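Local coordinates for protein A197 (Sulfolobus turreted icosahedral virus, PDB 2C0N) that is probably a viral glycosyltransferase, with the GT-A fold of enzymes that transfer sugars from nucleotide-activated donors, at residues Gly81-Cys86 with Phe122-Phe127. Sequence-based numbering, arbitrary orientation.
Sequences GYDVVC and FIKREF
D83 O is approached by two groups of the facing strand: K124 N donates to it in a nearly straight bond of 3.1 Å, and I123 CA makes a CA-H...O contact beside it. V85 and F122 continue the pairing as a hydrogen-bonded antiparallel pair, V85 N reaching F122 O at 2.9 Å and F122 N returning to V85 O. V85 O also lies in the plane of the F122 ring, at its edge, 3.6 Å from F122 CD1. V84 and I123, the neighbouring non-hydrogen-bonded pair, lie side by side on the face opposite the V85 and F122 side chains, V84 CG2 to I123 CG2 4.0 Å, with F155 of helix 150-158 packing on V84 and F154 on I123.

Where the strands end, side chains add to the pairing. With CG between the backbone N and carbonyl carbon (chi1 74°), K124, last residue of its strand and N-cap of the following helix, sends its extended chain across to Y82 O, where NZ makes a weak bond of 3.0 Å; F78 O, in the last turn of helix 71-80, also accepts from NZ. D83 lays CB over the F127 ring, 4.0 Å from its centroid, with carboxylate and ring planes 27° apart, while OD2 accepts from R161 N.

Helix 71-80 ends in a Schellman motif at G81 and leads into strand 84-88, whose antiparallel neighbour 120-124 runs into helix 125-128: a strand pairing within the central mixed sheet of the GT-A fold.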
ATOM      1  N   GLY A  81      27.823  -8.796  17.945  1.00 15.08           N
ATOM      2  CA  GLY A  81      27.174  -9.095  19.208  1.00 14.63           C
ATOM      3  C   GLY A  81      26.172  -8.082  19.651  1.00 15.03           C
ATOM      4  O   GLY A  81      25.681  -8.155  20.772  1.00 14.84           O
ATOM      5  N   TYR A  82      25.818  -7.155  18.772  1.00 16.02           N
ATOM      6  CA  TYR A  82      24.669  -6.301  19.076  1.00 16.52           C
ATOM      7  C   TYR A  82      23.345  -7.053  18.967  1.00 16.82           C
ATOM      8  O   TYR A  82      23.196  -7.978  18.160  1.00 17.79           O
ATOM      9  CB  TYR A  82      24.701  -5.033  18.223  1.00 16.95           C
ATOM     10  CG  TYR A  82      25.815  -4.154  18.656  1.00 15.39           C
ATOM     11  CD1 TYR A  82      25.683  -3.333  19.773  1.00 17.23           C
ATOM     12  CD2 TYR A  82      27.025  -4.174  17.998  1.00 20.96           C
ATOM     13  CE1 TYR A  82      26.732  -2.536  20.209  1.00 19.51           C
ATOM     14  CE2 TYR A  82      28.086  -3.376  18.410  1.00 22.73           C
ATOM     15  CZ  TYR A  82      27.930  -2.558  19.523  1.00 22.32           C
ATOM     16  OH  TYR A  82      28.989  -1.804  19.945  1.00 22.85           O
ATOM     17  N   ASP A  83      22.372  -6.630  19.778  1.00 15.80           N
ATOM     18  CA  ASP A  83      21.032  -7.192  19.712  1.00 15.78           C
ATOM     19  C   ASP A  83      20.083  -6.395  18.829  1.00 15.81           C
ATOM     20  O   ASP A  83      19.127  -6.938  18.252  1.00 16.31           O
ATOM     21  CB  ASP A  83      20.459  -7.309  21.135  1.00 15.13           C
ATOM     22  CG  ASP A  83      21.300  -8.140  22.043  1.00 16.81           C
ATOM     23  OD1 ASP A  83      21.566  -9.283  21.656  1.00 15.52           O
ATOM     24  OD2 ASP A  83      21.700  -7.664  23.147  1.00 12.62           O
ATOM     25  N   VAL A  84      20.287  -5.094  18.768  1.00 15.87           N
ATOM     26  CA  VAL A  84      19.348  -4.192  18.100  1.00 15.35           C
ATOM     27  C   VAL A  84      20.180  -3.171  17.353  1.00 15.79           C
ATOM     28  O   VAL A  84      21.172  -2.654  17.895  1.00 15.96           O
ATOM     29  CB  VAL A  84      18.479  -3.452  19.110  1.00 15.17           C
ATOM     30  CG1 VAL A  84      17.627  -2.364  18.438  1.00 15.13           C
ATOM     31  CG2 VAL A  84      17.619  -4.445  19.890  1.00 15.65           C
ATOM     32  N   VAL A  85      19.798  -2.922  16.113  1.00 16.54           N
ATOM     33  CA  VAL A  85      20.446  -1.914  15.285  1.00 17.51           C
ATOM     34  C   VAL A  85      19.376  -0.863  14.900  1.00 17.35           C
ATOM     35  O   VAL A  85      18.320  -1.220  14.379  1.00 17.49           O
ATOM     36  CB  VAL A  85      21.080  -2.549  14.058  1.00 17.33           C
ATOM     37  CG1 VAL A  85      21.671  -1.508  13.177  1.00 17.59           C
ATOM     38  CG2 VAL A  85      22.164  -3.551  14.485  1.00 18.26           C
ATOM     39  N   CYS A  86      19.671   0.402  15.192  1.00 17.38           N
ATOM     40  CA  CYS A  86      18.706   1.521  15.058  1.00 17.35           C
ATOM     41  C   CYS A  86      19.064   2.389  13.867  1.00 17.38           C
ATOM     42  O   CYS A  86      20.220   2.671  13.649  1.00 16.40           O
ATOM     43  CB  CYS A  86      18.769   2.423  16.265  1.00 17.99           C
ATOM     44  SG  CYS A  86      18.493   1.551  17.791  1.00 23.70           S
ATOM     45  N   PHE A 122      16.065  -2.864  13.776  1.00 15.04           N
ATOM     46  CA  PHE A 122      16.303  -4.237  13.428  1.00 14.95           C
ATOM     47  C   PHE A 122      16.656  -4.983  14.699  1.00 15.20           C
ATOM     48  O   PHE A 122      17.529  -4.553  15.431  1.00 14.83           O
ATOM     49  CB  PHE A 122      17.477  -4.314  12.445  1.00 15.14           C
ATOM     50  CG  PHE A 122      17.229  -3.589  11.138  1.00 14.80           C
ATOM     51  CD1 PHE A 122      17.371  -2.211  11.058  1.00 17.40           C
ATOM     52  CD2 PHE A 122      16.818  -4.279  10.018  1.00 15.75           C
ATOM     53  CE1 PHE A 122      17.121  -1.525   9.878  1.00 18.24           C
ATOM     54  CE2 PHE A 122      16.552  -3.615   8.848  1.00 16.25           C
ATOM     55  CZ  PHE A 122      16.710  -2.219   8.775  1.00 16.82           C
ATOM     56  N   ILE A 123      15.977  -6.105  14.948  1.00 15.41           N
ATOM     57  CA  ILE A 123      16.188  -6.853  16.177  1.00 15.45           C
ATOM     58  C   ILE A 123      16.476  -8.310  15.843  1.00 15.18           C
ATOM     59  O   ILE A 123      15.724  -8.962  15.154  1.00 14.28           O
ATOM     60  CB  ILE A 123      14.978  -6.775  17.127  1.00 15.07           C
ATOM     61  CG1 ILE A 123      14.447  -5.334  17.224  1.00 17.55           C
ATOM     62  CG2 ILE A 123      15.342  -7.385  18.444  1.00 16.67           C
ATOM     63  CD1 ILE A 123      13.203  -5.195  18.098  1.00 17.94           C
ATOM     64  N   LYS A 124      17.562  -8.841  16.383  1.00 15.87           N
ATOM     65  CA  LYS A 124      17.907 -10.212  16.024  1.00 15.28           C
ATOM     66  C   LYS A 124      17.119 -11.282  16.788  1.00 15.77           C
ATOM     67  O   LYS A 124      16.790 -11.132  17.984  1.00 15.21           O
ATOM     68  CB  LYS A 124      19.418 -10.452  16.132  1.00 15.88           C
ATOM     69  CG  LYS A 124      20.018 -10.574  17.487  1.00 15.20           C
ATOM     70  CD  LYS A 124      21.524 -10.800  17.345  1.00 16.10           C
ATOM     71  CE  LYS A 124      22.261 -10.923  18.642  1.00 15.63           C
ATOM     72  NZ  LYS A 124      23.763 -10.860  18.496  1.00 13.80           N
ATOM     73  N   ARG A 125      16.884 -12.390  16.106  1.00 14.87           N
ATOM     74  CA  ARG A 125      16.141 -13.485  16.680  1.00 15.93           C
ATOM     75  C   ARG A 125      16.705 -13.990  18.002  1.00 16.88           C
ATOM     76  O   ARG A 125      15.961 -14.259  18.939  1.00 17.26           O
ATOM     77  CB  ARG A 125      16.107 -14.628  15.690  1.00 15.62           C
ATOM     78  CG  ARG A 125      15.452 -15.880  16.242  1.00 17.25           C
ATOM     79  CD  ARG A 125      15.273 -16.888  15.155  1.00 17.53           C
ATOM     80  NE  ARG A 125      14.209 -16.520  14.212  1.00 16.02           N
ATOM     81  CZ  ARG A 125      12.901 -16.667  14.431  1.00 15.80           C
ATOM     82  NH1 ARG A 125      12.451 -17.138  15.580  1.00 15.55           N
ATOM     83  NH2 ARG A 125      12.027 -16.319  13.494  1.00 16.50           N
ATOM     84  N   GLU A 126      18.017 -14.178  18.047  1.00 16.86           N
ATOM     85  CA  GLU A 126      18.666 -14.654  19.253  1.00 18.57           C
ATOM     86  C   GLU A 126      18.244 -13.876  20.481  1.00 18.43           C
ATOM     87  O   GLU A 126      18.018 -14.467  21.539  1.00 19.68           O
ATOM     88  CB  GLU A 126      20.190 -14.601  19.124  1.00 19.09           C
ATOM     89  CG  GLU A 126      20.823 -15.954  19.022  1.00 24.11           C
ATOM     90  CD  GLU A 126      22.215 -15.996  19.645  1.00 28.11           C
ATOM     91  OE1 GLU A 126      22.966 -14.994  19.495  1.00 33.05           O
ATOM     92  OE2 GLU A 126      22.563 -17.020  20.296  1.00 33.28           O
ATOM     93  N   PHE A 127      18.182 -12.557  20.360  1.00 17.55           N
ATOM     94  CA  PHE A 127      17.771 -11.716  21.478  1.00 17.76           C
ATOM     95  C   PHE A 127      16.298 -11.912  21.844  1.00 17.95           C
ATOM     96  O   PHE A 127      15.945 -12.016  23.024  1.00 18.80           O
ATOM     97  CB  PHE A 127      17.976 -10.245  21.146  1.00 17.04           C
ATOM     98  CG  PHE A 127      17.629  -9.342  22.273  1.00 18.36           C
ATOM     99  CD1 PHE A 127      18.406  -9.333  23.404  1.00 17.61           C
ATOM    100  CD2 PHE A 127      16.513  -8.507  22.215  1.00 18.70           C
ATOM    101  CE1 PHE A 127      18.118  -8.490  24.455  1.00 19.94           C
ATOM    102  CE2 PHE A 127      16.218  -7.671  23.293  1.00 18.62           C
ATOM    103  CZ  PHE A 127      17.015  -7.681  24.404  1.00 18.41           C
TER